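Local coordinates for protein heme peroxidase (Bacteroides thetaiotaomicron, PDB 2GVK) that probably acts as a heme-dependent peroxidase of the dye-decolorizing (DyP) family, using hydrogen peroxide to oxidise dyes and similar substrates, at residues A152-V157 against Y193-V198; L242-A247 against S271-M276; I212-F217 against A231-T236; I28-T33 against E130-A135. All blocks are in the same frame, centred on the assembly; numbering follows the deposited sequence.

Interaction 1: A152-V157 against Y193-V198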
loop_
_atom_site.group_PDB
_atom_site.type_symbol
_atom_site.label_atom_id
_atom_site.label_comp_id
_atom_site.label_asym_id
_atom_site.label_seq_id
_atom_site.Cartn_x
_atom_site.Cartn_y
_atom_site.Cartn_z
ATOM N N ALA A 152 -11.881 -17.096 11.922
ATOM C CA ALA A 152 -11.429 -17.832 13.056
ATOM C C ALA A 152 -10.666 -19.069 12.545
ATOM O O ALA A 152 -10.760 -19.427 11.372
ATOM C CB ALA A 152 -12.602 -18.246 13.937
ATOM N N ILE A 153 -9.935 -19.704 13.418
ATOM C CA ILE A 153 -9.047 -20.773 13.015
ATOM C C ILE A 153 -9.844 -22.015 12.511
ATOM O O ILE A 153 -9.305 -22.861 11.790
ATOM C CB ILE A 153 -8.093 -21.131 14.177
ATOM C CG1 ILE A 153 -6.806 -21.803 13.654
ATOM C CG2 ILE A 153 -8.799 -21.978 15.213
ATOM C CD1 ILE A 153 -5.705 -21.834 14.677
ATOM N N ILE A 154 -11.133 -22.071 12.855
ATOM C CA ILE A 154 -12.047 -23.127 12.351
ATOM C C ILE A 154 -12.567 -22.832 10.912
ATOM O O ILE A 154 -13.389 -23.570 10.384
ATOM C CB ILE A 154 -13.251 -23.320 13.295
ATOM C CG1 ILE A 154 -13.921 -21.955 13.562
ATOM C CG2 ILE A 154 -12.800 -23.957 14.560
ATOM C CD1 ILE A 154 -15.324 -22.041 13.924
ATOM N N GLY A 155 -12.115 -21.728 10.321
ATOM C CA GLY A 155 -12.341 -21.458 8.894
ATOM C C GLY A 155 -13.592 -20.710 8.566
ATOM O O GLY A 155 -14.013 -20.682 7.419
ATOM N N PHE A 156 -14.220 -20.140 9.587
ATOM C CA PHE A 156 -15.396 -19.322 9.430
ATOM C C PHE A 156 -15.047 -17.912 9.830
ATOM O O PHE A 156 -14.369 -17.697 10.802
ATOM C CB PHE A 156 -16.521 -19.825 10.344
ATOM C CG PHE A 156 -17.285 -20.971 9.787
ATOM C CD1 PHE A 156 -16.737 -22.253 9.765
ATOM C CD2 PHE A 156 -18.567 -20.795 9.305
ATOM C CE1 PHE A 156 -17.458 -23.316 9.272
ATOM C CE2 PHE A 156 -19.290 -21.863 8.828
ATOM C CZ PHE A 156 -18.721 -23.118 8.777
ATOM N N VAL A 157 -15.549 -16.949 9.089
ATOM C CA VAL A 157 -15.378 -15.556 9.452
ATOM C C VAL A 157 -15.986 -15.313 10.804
ATOM O O VAL A 157 -17.075 -15.824 11.121
ATOM C CB VAL A 157 -16.042 -14.627 8.408
ATOM C CG1 VAL A 157 -16.148 -13.177 8.939
ATOM C CG2 VAL A 157 -15.273 -14.693 7.078
ATOM N N TYR A 193 -9.214 -21.170 24.114
ATOM C CA TYR A 193 -9.856 -22.397 23.682
ATOM C C TYR A 193 -8.900 -23.234 22.843
ATOM O O TYR A 193 -8.222 -22.707 21.964
ATOM C CB TYR A 193 -11.081 -22.096 22.840
ATOM C CG TYR A 193 -12.278 -21.616 23.611
ATOM C CD1 TYR A 193 -13.202 -22.523 24.135
ATOM C CD2 TYR A 193 -12.513 -20.259 23.794
ATOM C CE1 TYR A 193 -14.349 -22.076 24.806
ATOM C CE2 TYR A 193 -13.637 -19.806 24.482
ATOM C CZ TYR A 193 -14.552 -20.726 24.987
ATOM O OH TYR A 193 -15.681 -20.276 25.689
ATOM N N ILE A 194 -8.835 -24.520 23.141
ATOM C CA ILE A 194 -8.082 -25.482 22.313
ATOM C C ILE A 194 -9.071 -26.296 21.501
ATOM O O ILE A 194 -10.035 -26.830 22.046
ATOM C CB ILE A 194 -7.227 -26.410 23.182
ATOM C CG1 ILE A 194 -6.266 -25.576 24.066
ATOM C CG2 ILE A 194 -6.446 -27.408 22.318
ATOM C CD1 ILE A 194 -5.306 -24.703 23.290
ATOM N N HIS A 195 -8.843 -26.382 20.192
ATOM C CA HIS A 195 -9.773 -27.064 19.295
ATOM C C HIS A 195 -9.375 -28.471 19.007
ATOM O O HIS A 195 -8.172 -28.812 18.996
ATOM C CB HIS A 195 -9.881 -26.311 17.983
ATOM C CG HIS A 195 -10.446 -24.955 18.125
ATOM N ND1 HIS A 195 -11.740 -24.730 18.557
ATOM C CD2 HIS A 195 -9.887 -23.733 17.950
ATOM C CE1 HIS A 195 -11.959 -23.431 18.604
ATOM N NE2 HIS A 195 -10.848 -22.804 18.260
ATOM N N ASP A 196 -10.392 -29.319 18.799
ATOM C CA ASP A 196 -10.211 -30.657 18.256
ATOM C C ASP A 196 -10.370 -30.525 16.753
ATOM O O ASP A 196 -11.456 -30.697 16.205
ATOM C CB ASP A 196 -11.258 -31.602 18.841
ATOM C CG ASP A 196 -11.055 -33.054 18.419
ATOM O OD1 ASP A 196 -10.273 -33.319 17.461
ATOM O OD2 ASP A 196 -11.723 -33.939 19.030
HETATM N N MSE A 197 -9.278 -30.152 16.092
HETATM C CA MSE A 197 -9.311 -29.873 14.640
HETATM C C MSE A 197 -9.536 -31.105 13.806
HETATM O O MSE A 197 -10.126 -31.032 12.753
HETATM C CB MSE A 197 -8.027 -29.182 14.197
HETATM C CG MSE A 197 -7.864 -27.852 14.768
HETATM SE SE MSE A 197 -9.351 -26.647 14.329
HETATM C CE MSE A 197 -8.755 -26.065 12.577
ATOM N N VAL A 198 -9.099 -32.251 14.284
ATOM C CA VAL A 198 -9.311 -33.474 13.543
ATOM C C VAL A 198 -10.808 -33.797 13.466
ATOM O O VAL A 198 -11.344 -34.022 12.387
ATOM C CB VAL A 198 -8.521 -34.654 14.161
ATOM C CG1 VAL A 198 -8.924 -35.944 13.525
ATOM C CG2 VAL A 198 -7.022 -34.409 13.996
#
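Ile154 and His195 meet by a CH-pi contact. The methyl CG2 of Ile154 stands over one face of the imidazole, 4.2 Å from the ring centroid and only 8° off its normal. The two side chains cross at about a right angle, and CG2 is the atom of Ile154 that touches. Ile153 adds van der Waals packing: its CG2 comes 3.4 Å from CD2 of His195 on a slanting approach. CG1 of Ile153 lies opposite the backbone N (chi1 -157°), which turns CG2 to the ring.

The isoleucines belong to a type I turn from Ala152 to Gly155, closed by Gly155 N to Ala152 O at 2.9 Å. Gly155 also begins the GXXDG sequence characteristic of dye-decolorizing peroxidases. The turn packs where strand 186-195 passes into helix 197-201.

Selenomethionine Met197 reaches the turn at the Ile153 carbonyl. In the conformer described, its chain bends at chi2 and chi3 and brings CE to 3.3 Å from Ile153 O. SE then lies 4.4 Å from CG2 of Ile154.

No hydrogen bond crosses between the segments. The polar atoms of the imidazole bond outward: NE2 pairs with Thr261, and ND1 has weaker bonds to Ser296 and Phe295.

Interaction 2: L242-A247 against S271-M276. With EDO (1,2-ethanediol), chain H.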
loop_
_atom_site.group_PDB
_atom_site.type_symbol
_atom_site.label_atom_id
_atom_site.label_comp_id
_atom_site.label_asym_id
_atom_site.label_seq_id
_atom_site.Cartn_x
_atom_site.Cartn_y
_atom_site.Cartn_z
ATOM N N LEU A 242 -28.419 -6.644 23.852
ATOM C CA LEU A 242 -27.337 -6.756 24.790
ATOM C C LEU A 242 -26.169 -7.405 24.050
ATOM O O LEU A 242 -26.286 -8.527 23.566
ATOM C CB LEU A 242 -27.745 -7.604 25.959
ATOM C CG LEU A 242 -28.870 -7.027 26.821
ATOM C CD1 LEU A 242 -29.315 -8.039 27.826
ATOM C CD2 LEU A 242 -28.426 -5.752 27.502
ATOM N N LYS A 243 -25.071 -6.680 23.935
ATOM C CA LYS A 243 -23.965 -7.093 23.084
ATOM C C LYS A 243 -22.663 -6.741 23.696
ATOM O O LYS A 243 -22.582 -5.829 24.535
ATOM C CB LYS A 243 -24.064 -6.397 21.715
ATOM C CG LYS A 243 -25.379 -6.589 21.044
ATOM C CD LYS A 243 -25.403 -6.025 19.645
ATOM C CE LYS A 243 -26.730 -6.351 18.945
ATOM N NZ LYS A 243 -26.780 -5.832 17.573
ATOM N N ILE A 244 -21.623 -7.458 23.277
ATOM C CA ILE A 244 -20.271 -7.127 23.627
ATOM C C ILE A 244 -19.439 -7.003 22.334
ATOM O O ILE A 244 -19.946 -7.237 21.232
ATOM C CB ILE A 244 -19.652 -8.184 24.561
ATOM C CG1 ILE A 244 -19.353 -9.489 23.796
ATOM C CG2 ILE A 244 -20.580 -8.434 25.742
ATOM C CD1 ILE A 244 -18.649 -10.563 24.642
ATOM N N VAL A 245 -18.192 -6.576 22.480
ATOM C CA VAL A 245 -17.276 -6.452 21.346
ATOM C C VAL A 245 -16.228 -7.529 21.495
ATOM O O VAL A 245 -15.471 -7.524 22.441
ATOM C CB VAL A 245 -16.613 -5.076 21.317
ATOM C CG1 VAL A 245 -15.527 -5.009 20.224
ATOM C CG2 VAL A 245 -17.659 -4.001 21.123
ATOM N N ARG A 246 -16.198 -8.457 20.546
ATOM C CA ARG A 246 -15.445 -9.694 20.707
ATOM C C ARG A 246 -14.339 -9.801 19.663
ATOM O O ARG A 246 -14.528 -9.428 18.505
ATOM C CB ARG A 246 -16.376 -10.905 20.614
ATOM C CG ARG A 246 -17.493 -10.910 21.643
ATOM C CD ARG A 246 -18.333 -12.177 21.642
ATOM N NE ARG A 246 -19.534 -12.036 20.825
ATOM C CZ ARG A 246 -20.213 -13.055 20.316
ATOM N NH1 ARG A 246 -19.810 -14.300 20.537
ATOM N NH2 ARG A 246 -21.296 -12.833 19.584
ATOM N N ALA A 247 -13.201 -10.365 20.058
ATOM C CA ALA A 247 -12.369 -11.140 19.133
ATOM C C ALA A 247 -12.365 -12.640 19.427
ATOM O O ALA A 247 -12.610 -13.071 20.554
ATOM C CB ALA A 247 -10.952 -10.596 19.101
ATOM N N SER A 271 -22.259 -8.590 33.068
ATOM C CA SER A 271 -23.483 -9.399 33.124
ATOM C C SER A 271 -23.876 -9.939 31.735
ATOM O O SER A 271 -24.391 -11.029 31.624
ATOM C CB SER A 271 -24.649 -8.602 33.763
ATOM O OG SER A 271 -25.048 -7.502 32.977
ATOM N N THR A 272 -23.587 -9.192 30.691
ATOM C CA THR A 272 -23.896 -9.653 29.342
ATOM C C THR A 272 -22.988 -10.814 28.961
ATOM O O THR A 272 -23.445 -11.857 28.456
ATOM C CB THR A 272 -23.770 -8.513 28.327
ATOM O OG1 THR A 272 -24.803 -7.539 28.575
ATOM C CG2 THR A 272 -23.909 -9.021 26.904
ATOM N N THR A 273 -21.701 -10.636 29.199
ATOM C CA THR A 273 -20.732 -11.678 28.912
ATOM C C THR A 273 -21.057 -12.930 29.714
ATOM O O THR A 273 -21.044 -14.042 29.177
ATOM C CB THR A 273 -19.302 -11.213 29.251
ATOM O OG1 THR A 273 -19.079 -9.931 28.660
ATOM C CG2 THR A 273 -18.265 -12.225 28.732
ATOM N N ARG A 274 -21.422 -12.744 30.968
ATOM C CA ARG A 274 -21.703 -13.882 31.819
ATOM C C ARG A 274 -22.963 -14.609 31.354
ATOM O O ARG A 274 -22.991 -15.826 31.332
ATOM C CB ARG A 274 -21.818 -13.497 33.298
ATOM C CG ARG A 274 -21.891 -14.749 34.180
ATOM C CD ARG A 274 -21.919 -14.484 35.663
ATOM N NE ARG A 274 -22.303 -15.719 36.367
ATOM C CZ ARG A 274 -21.469 -16.726 36.658
ATOM N NH1 ARG A 274 -20.175 -16.635 36.395
ATOM N NH2 ARG A 274 -21.937 -17.812 37.267
ATOM N N ARG A 275 -23.963 -13.866 30.888
ATOM C CA ARG A 275 -25.177 -14.494 30.370
ATOM C C ARG A 275 -24.890 -15.309 29.108
ATOM O O ARG A 275 -25.432 -16.401 28.922
ATOM C CB ARG A 275 -26.257 -13.447 30.093
ATOM C CG ARG A 275 -27.502 -14.000 29.407
ATOM C CD ARG A 275 -28.812 -13.408 29.913
ATOM N NE ARG A 275 -28.957 -13.539 31.357
ATOM C CZ ARG A 275 -30.057 -13.215 32.025
ATOM N NH1 ARG A 275 -31.111 -12.735 31.378
ATOM N NH2 ARG A 275 -30.109 -13.365 33.342
HETATM N N MSE A 276 -24.030 -14.768 28.249
HETATM C CA MSE A 276 -23.558 -15.464 27.052
HETATM C C MSE A 276 -22.888 -16.784 27.451
HETATM O O MSE A 276 -23.176 -17.838 26.893
HETATM C CB MSE A 276 -22.571 -14.570 26.294
HETATM C CG MSE A 276 -22.013 -15.169 25.037
HETATM SE SE MSE A 276 -20.471 -14.169 24.383
HETATM C CE MSE A 276 -19.118 -14.876 25.648
HETATM C C1 EDO H . -17.707 -16.634 22.856
HETATM O O1 EDO H . -17.008 -17.101 24.047
HETATM C C2 EDO H . -16.864 -16.886 21.582
HETATM O O2 EDO H . -17.261 -15.950 20.514
HETATM O O HOH W 1 -24.913 -5.388 26.996
#
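Ile244 and Thr272 form the dense centre of this contact. Their CG2 methyls meet at 3.6 Å, and the two side chains run antiparallel alongside one another. The same Ile244 CG2 lies 3.6 Å from OG1 of Thr273. Ile244 CG1 sits between the backbone N and the carbonyl carbon (chi1 72°), and its extended chain carries CD1 to SE of selenomethionine Met276, 4.0 Å away. Thr273 and Met276 both cross the isoleucine at about a right angle.

Arg246 continues the packing toward a bound 1,2-ethanediol, probably from the crystallisation liquor. Its chain bends at chi3 and brings NH1 to 3.9 Å from SE of Met276. The Met276 distances hold for one of its two conformers. NH1 also gives a weak hydrogen bond of 3.0 Å to O2 of the diol, which lies at the guanidinium edge. NH2 has a long, weak ion pair with Glu161. With an alanine at Arg246, Met276 would probably lose a packing partner and the diol its NH1 donor.

The far end is looser. Leu242 is exposed and touches Thr272 mainly through CB. A water bridges here, 2.7 Å from Thr272 OG1 and weakly bonded to Lys243 N.

The arrangement is helix-on-sheet packing: helix 270-281 lies against the start of edge strand 245-253, as in the ferredoxin-like halves of the dimeric alpha/beta-barrel fold.

Interaction 3: I212-F217 against A231-T236. With EDO (1,2-ethanediol), chain H.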
loop_
_atom_site.group_PDB
_atom_site.type_symbol
_atom_site.label_atom_id
_atom_site.label_comp_id
_atom_site.label_asym_id
_atom_site.label_seq_id
_atom_site.Cartn_x
_atom_site.Cartn_y
_atom_site.Cartn_z
ATOM N N ILE A 212 -22.067 -23.422 13.566
ATOM C CA ILE A 212 -21.720 -22.014 13.671
ATOM C C ILE A 212 -22.957 -21.111 13.556
ATOM O O ILE A 212 -23.128 -20.188 14.346
ATOM C CB ILE A 212 -20.698 -21.617 12.585
ATOM C CG1 ILE A 212 -19.410 -22.436 12.738
ATOM C CG2 ILE A 212 -20.408 -20.112 12.628
ATOM C CD1 ILE A 212 -18.722 -22.291 14.075
ATOM N N GLY A 213 -23.831 -21.432 12.617
ATOM C CA GLY A 213 -25.028 -20.626 12.364
ATOM C C GLY A 213 -24.882 -19.622 11.215
ATOM O O GLY A 213 -25.745 -18.768 11.026
ATOM N N ARG A 214 -23.772 -19.716 10.466
ATOM C CA ARG A 214 -23.552 -18.879 9.280
ATOM C C ARG A 214 -22.985 -19.743 8.162
ATOM O O ARG A 214 -22.444 -20.822 8.415
ATOM C CB ARG A 214 -22.564 -17.716 9.589
ATOM C CG ARG A 214 -22.860 -16.947 10.875
ATOM C CD ARG A 214 -21.943 -15.756 11.045
ATOM N NE ARG A 214 -22.253 -14.710 10.076
ATOM C CZ ARG A 214 -23.094 -13.696 10.297
ATOM N NH1 ARG A 214 -23.697 -13.559 11.476
ATOM N NH2 ARG A 214 -23.323 -12.807 9.337
ATOM N N HIS A 215 -23.110 -19.272 6.925
ATOM C CA HIS A 215 -22.542 -19.983 5.781
ATOM C C HIS A 215 -21.030 -19.796 5.727
ATOM O O HIS A 215 -20.504 -18.717 6.061
ATOM C CB HIS A 215 -23.196 -19.518 4.497
ATOM C CG HIS A 215 -24.619 -19.942 4.367
ATOM N ND1 HIS A 215 -24.981 -21.208 3.962
ATOM C CD2 HIS A 215 -25.777 -19.285 4.626
ATOM C CE1 HIS A 215 -26.300 -21.301 3.946
ATOM N NE2 HIS A 215 -26.806 -20.152 4.352
ATOM N N LYS A 216 -20.319 -20.849 5.364
ATOM C CA LYS A 216 -18.893 -20.833 5.488
ATOM C C LYS A 216 -18.225 -19.899 4.485
ATOM O O LYS A 216 -17.274 -19.176 4.831
ATOM C CB LYS A 216 -18.318 -22.251 5.336
ATOM C CG LYS A 216 -16.822 -22.343 5.727
ATOM C CD LYS A 216 -16.359 -23.766 5.816
ATOM C CE LYS A 216 -14.928 -23.880 6.367
ATOM N NZ LYS A 216 -14.495 -25.334 6.566
ATOM N N PHE A 217 -18.711 -19.942 3.246
ATOM C CA PHE A 217 -18.114 -19.207 2.141
ATOM C C PHE A 217 -18.416 -17.714 2.233
ATOM O O PHE A 217 -17.502 -16.882 2.328
ATOM C CB PHE A 217 -18.643 -19.765 0.796
ATOM C CG PHE A 217 -18.021 -19.127 -0.414
ATOM C CD1 PHE A 217 -16.835 -19.619 -0.946
ATOM C CD2 PHE A 217 -18.626 -18.049 -1.032
ATOM C CE1 PHE A 217 -16.253 -19.024 -2.061
ATOM C CE2 PHE A 217 -18.050 -17.451 -2.142
ATOM C CZ PHE A 217 -16.865 -17.942 -2.657
ATOM N N ALA A 231 -26.700 -23.588 17.721
ATOM C CA ALA A 231 -25.639 -22.962 16.908
ATOM C C ALA A 231 -24.931 -21.903 17.725
ATOM O O ALA A 231 -25.545 -21.240 18.569
ATOM C CB ALA A 231 -26.221 -22.357 15.653
ATOM N N HIS A 232 -23.647 -21.754 17.490
ATOM C CA HIS A 232 -22.828 -20.806 18.234
ATOM C C HIS A 232 -23.400 -19.396 18.193
ATOM O O HIS A 232 -23.439 -18.713 19.206
ATOM C CB HIS A 232 -21.408 -20.804 17.680
ATOM C CG HIS A 232 -20.497 -19.851 18.370
ATOM N ND1 HIS A 232 -20.112 -20.010 19.684
ATOM C CD2 HIS A 232 -19.835 -18.760 17.912
ATOM C CE1 HIS A 232 -19.282 -19.039 20.014
ATOM N NE2 HIS A 232 -19.104 -18.264 18.957
ATOM N N ASN A 233 -23.830 -18.952 17.028
ATOM C CA ASN A 233 -24.334 -17.588 16.914
ATOM C C ASN A 233 -25.774 -17.452 17.422
ATOM O O ASN A 233 -26.227 -16.363 17.684
ATOM C CB ASN A 233 -24.211 -17.076 15.515
ATOM C CG ASN A 233 -25.328 -17.448 14.676
ATOM O OD1 ASN A 233 -25.927 -18.504 14.846
ATOM N ND2 ASN A 233 -25.671 -16.572 13.742
ATOM N N ALA A 234 -26.480 -18.569 17.576
ATOM C CA ALA A 234 -27.778 -18.532 18.208
ATOM C C ALA A 234 -27.628 -18.359 19.725
ATOM O O ALA A 234 -28.297 -17.520 20.327
ATOM C CB ALA A 234 -28.564 -19.785 17.895
ATOM N N VAL A 235 -26.769 -19.166 20.344
ATOM C CA VAL A 235 -26.681 -19.167 21.799
ATOM C C VAL A 235 -25.910 -17.973 22.351
ATOM O O VAL A 235 -26.165 -17.562 23.459
ATOM C CB VAL A 235 -26.053 -20.502 22.377
ATOM C CG1 VAL A 235 -26.799 -21.747 21.824
ATOM C CG2 VAL A 235 -24.591 -20.579 22.094
ATOM N N THR A 236 -24.978 -17.423 21.576
ATOM C CA THR A 236 -24.091 -16.309 22.086
ATOM C C THR A 236 -24.668 -14.912 21.844
ATOM O O THR A 236 -24.151 -13.925 22.375
ATOM C CB THR A 236 -22.681 -16.344 21.493
ATOM O OG1 THR A 236 -22.743 -16.227 20.056
ATOM C CG2 THR A 236 -21.958 -17.616 21.883
HETATM C C1 EDO H . -17.707 -16.634 22.856
HETATM O O1 EDO H . -17.008 -17.101 24.047
HETATM C C2 EDO H . -16.864 -16.886 21.582
HETATM O O2 EDO H . -17.261 -15.950 20.514
#
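Asn233 turns its amide over the backbone of Ile212 and Gly213. Its CG stands between the backbone N and the carbonyl carbon (chi1 85°), which puts OD1 3.4 Å from CA of Gly213. A side chain at Gly213 would run into that oxygen, and the positive phi also suits glycine. Arg214 passes Asn233 at about a right angle, with guanidinium and amide planes 89° apart. Contact there is through the aliphatic part: Arg214 CG is 4.0 Å from Asn233 ND2, while Arg214 NE makes a salt bridge with Asp219.

The backbone N of Asn233 bonds to Ile212 O at 3.0 Å. OD1 takes a weak bond from Lys227. Replacing Asn233 by alanine removes the amide, and Lys227 would probably lose this weak acceptor and Gly213 its cover.

The His232 ring is turned away from the Asn233 amide, toward a 1,2-ethanediol. Thr236 OG1 lies over one face, and the diol sits at the edge, with O2 in a weak bond 3.3 Å from NE2. ND1 pairs with Asp290.

The last turn of helix 205-212 thus meets the first turn of helix 232-235, while Val235 and Thr236 pack on helix 270-281.

Interaction 4: I28-T33 against E130-A135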
loop_
_atom_site.group_PDB
_atom_site.type_symbol
_atom_site.label_atom_id
_atom_site.label_comp_id
_atom_site.label_asym_id
_atom_site.label_seq_id
_atom_site.Cartn_x
_atom_site.Cartn_y
_atom_site.Cartn_z
ATOM N N ILE A 28 -0.886 -10.907 26.902
ATOM C CA ILE A 28 -0.068 -11.239 28.068
ATOM C C ILE A 28 -0.878 -11.112 29.359
ATOM O O ILE A 28 -1.493 -10.090 29.610
ATOM C CB ILE A 28 1.167 -10.320 28.163
ATOM C CG1 ILE A 28 2.145 -10.635 27.037
ATOM C CG2 ILE A 28 1.835 -10.493 29.467
ATOM C CD1 ILE A 28 3.237 -9.611 26.881
ATOM N N VAL A 29 -0.874 -12.175 30.164
ATOM C CA VAL A 29 -1.441 -12.137 31.482
ATOM C C VAL A 29 -0.322 -12.351 32.488
ATOM O O VAL A 29 0.451 -13.309 32.384
ATOM C CB VAL A 29 -2.539 -13.202 31.672
ATOM C CG1 VAL A 29 -3.041 -13.221 33.106
ATOM C CG2 VAL A 29 -3.679 -12.932 30.719
ATOM N N TYR A 30 -0.206 -11.407 33.412
ATOM C CA TYR A 30 0.787 -11.441 34.465
ATOM C C TYR A 30 0.119 -11.646 35.814
ATOM O O TYR A 30 -0.978 -11.135 36.053
ATOM C CB TYR A 30 1.507 -10.105 34.541
ATOM C CG TYR A 30 2.523 -9.810 33.459
ATOM C CD1 TYR A 30 3.642 -10.589 33.317
ATOM C CD2 TYR A 30 2.487 -8.597 32.769
ATOM C CE1 TYR A 30 4.668 -10.236 32.427
ATOM C CE2 TYR A 30 3.497 -8.247 31.880
ATOM C CZ TYR A 30 4.577 -9.076 31.716
ATOM O OH TYR A 30 5.612 -8.709 30.888
ATOM N N ASN A 31 0.827 -12.295 36.733
ATOM C CA ASN A 31 0.502 -12.215 38.147
ATOM C C ASN A 31 1.491 -11.280 38.827
ATOM O O ASN A 31 2.643 -11.201 38.434
ATOM C CB ASN A 31 0.586 -13.579 38.810
ATOM C CG ASN A 31 -0.725 -14.344 38.764
ATOM O OD1 ASN A 31 -1.765 -13.811 38.378
ATOM N ND2 ASN A 31 -0.671 -15.626 39.155
ATOM N N LEU A 32 1.026 -10.573 39.845
ATOM C CA LEU A 32 1.893 -9.741 40.654
ATOM C C LEU A 32 2.743 -10.590 41.570
ATOM O O LEU A 32 2.288 -11.602 42.069
ATOM C CB LEU A 32 1.061 -8.778 41.509
ATOM C CG LEU A 32 0.145 -7.820 40.759
ATOM C CD1 LEU A 32 -0.665 -7.030 41.751
ATOM C CD2 LEU A 32 0.944 -6.907 39.856
ATOM N N THR A 33 3.957 -10.117 41.847
ATOM C CA THR A 33 4.804 -10.710 42.884
ATOM C C THR A 33 4.662 -9.932 44.187
ATOM O O THR A 33 4.107 -8.834 44.208
ATOM C CB THR A 33 6.281 -10.669 42.497
ATOM O OG1 THR A 33 6.749 -9.305 42.517
ATOM C CG2 THR A 33 6.500 -11.266 41.137
ATOM N N GLU A 130 10.659 -4.608 30.754
ATOM C CA GLU A 130 11.669 -3.811 31.439
ATOM C C GLU A 130 11.093 -3.028 32.614
ATOM O O GLU A 130 11.663 -3.018 33.704
ATOM C CB GLU A 130 12.332 -2.840 30.457
ATOM C CG GLU A 130 13.213 -3.533 29.417
ATOM C CD GLU A 130 13.539 -2.639 28.196
ATOM O OE1 GLU A 130 13.085 -1.457 28.155
ATOM O OE2 GLU A 130 14.204 -3.147 27.270
ATOM N N LYS A 131 9.961 -2.381 32.395
ATOM C CA LYS A 131 9.359 -1.547 33.427
ATOM C C LYS A 131 8.805 -2.366 34.588
ATOM O O LYS A 131 8.764 -1.884 35.739
ATOM C CB LYS A 131 8.252 -0.677 32.828
ATOM C CG LYS A 131 8.737 0.500 32.008
ATOM C CD LYS A 131 7.501 1.344 31.509
ATOM C CE LYS A 131 7.922 2.591 30.764
ATOM N NZ LYS A 131 8.679 3.509 31.644
ATOM N N LEU A 132 8.382 -3.592 34.314
ATOM C CA LEU A 132 7.737 -4.416 35.337
ATOM C C LEU A 132 8.664 -5.457 35.939
ATOM O O LEU A 132 8.229 -6.271 36.754
ATOM C CB LEU A 132 6.504 -5.112 34.751
ATOM C CG LEU A 132 5.357 -4.168 34.378
ATOM C CD1 LEU A 132 4.315 -4.879 33.520
ATOM C CD2 LEU A 132 4.720 -3.579 35.634
ATOM N N LYS A 133 9.956 -5.392 35.594
ATOM C CA LYS A 133 10.927 -6.396 36.044
ATOM C C LYS A 133 10.900 -6.544 37.567
ATOM O O LYS A 133 11.112 -5.582 38.287
ATOM C CB LYS A 133 12.346 -6.011 35.576
ATOM C CG LYS A 133 13.352 -7.123 35.684
ATOM C CD LYS A 133 13.195 -8.124 34.542
ATOM N N GLY A 134 10.633 -7.765 38.035
ATOM C CA GLY A 134 10.612 -8.067 39.470
ATOM C C GLY A 134 9.238 -7.954 40.093
ATOM O O GLY A 134 8.996 -8.504 41.178
ATOM N N ALA A 135 8.338 -7.264 39.402
ATOM C CA ALA A 135 6.968 -6.982 39.902
ATOM C C ALA A 135 5.951 -8.000 39.414
ATOM O O ALA A 135 4.825 -8.098 39.971
ATOM C CB ALA A 135 6.543 -5.587 39.466
#
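Thr33 OG1 lies between the backbone N and the carbonyl carbon (chi1 69°), a torsion that aims the hydroxyl at Gly134. It donates to Gly134 O at 2.7 Å, in the carbonyl plane and on a lone pair. Tyr30 has CG opposite its carbonyl carbon (chi1 -75°), and this brings the ring to Leu132. The touching atoms are Tyr30 CE2 and Leu132 CD1, 3.8 Å apart, and the methyl approaches obliquely. Ile28 CG2 covers one face of the same ring.

Beside the hydroxyl bond, Thr33 N donates to Ala135 O at 2.9 Å. This bond is nearly straight at the hydrogen, but the donor stands 51° out of the carbonyl plane. CA of Leu32 makes a CA-H...O contact of 3.4 Å to the same oxygen. The carbonyls of Gly134 and Ala135 thus hold the hydroxyl and the backbone N-H of Thr33. Its hydroxyl also bonds to Thr38 OG1.

On the other side, Ala135 N bonds to Leu132 O at 2.8 Å, and Gly134 has positive phi. This tight turn takes the chain from helix 118-131 into strand 136-145, which runs antiparallel to 24-32. Helix 118-131 crosses over from strand 109-115, the other neighbour of 24-32. That is the second beta-alpha-beta crossover of a ferredoxin-like unit, the N-terminal half of the dimeric alpha/beta-barrel fold.

Overall arrangement
Interactions 1, 2 and 3 belong to the C-terminal half of the DyP fold, and interaction 4 to the N-terminal half. Interactions 1 and 3 have centres 13 Å apart and touch: Ile154 CD1 packs on Ile212 CD1 at 3.4 Å. Interactions 2 and 3 touch through Thr236, which meets Arg246 and Met276. They also share the 1,2-ethanediol, which Asn248 binds too. The structure holds no heme, but the diol, probably from the crystallisation liquor, may mark a pocket between them, conceivably that of the heme. Interaction 4 is remote, its centre about 38 Å from that of interaction 3. Interactions 1, 2 and 4 all reach the same eight-stranded sheet. The sodium ion, at Pro36 and Asp37, lies about 10 Å from the side chain of Ala135.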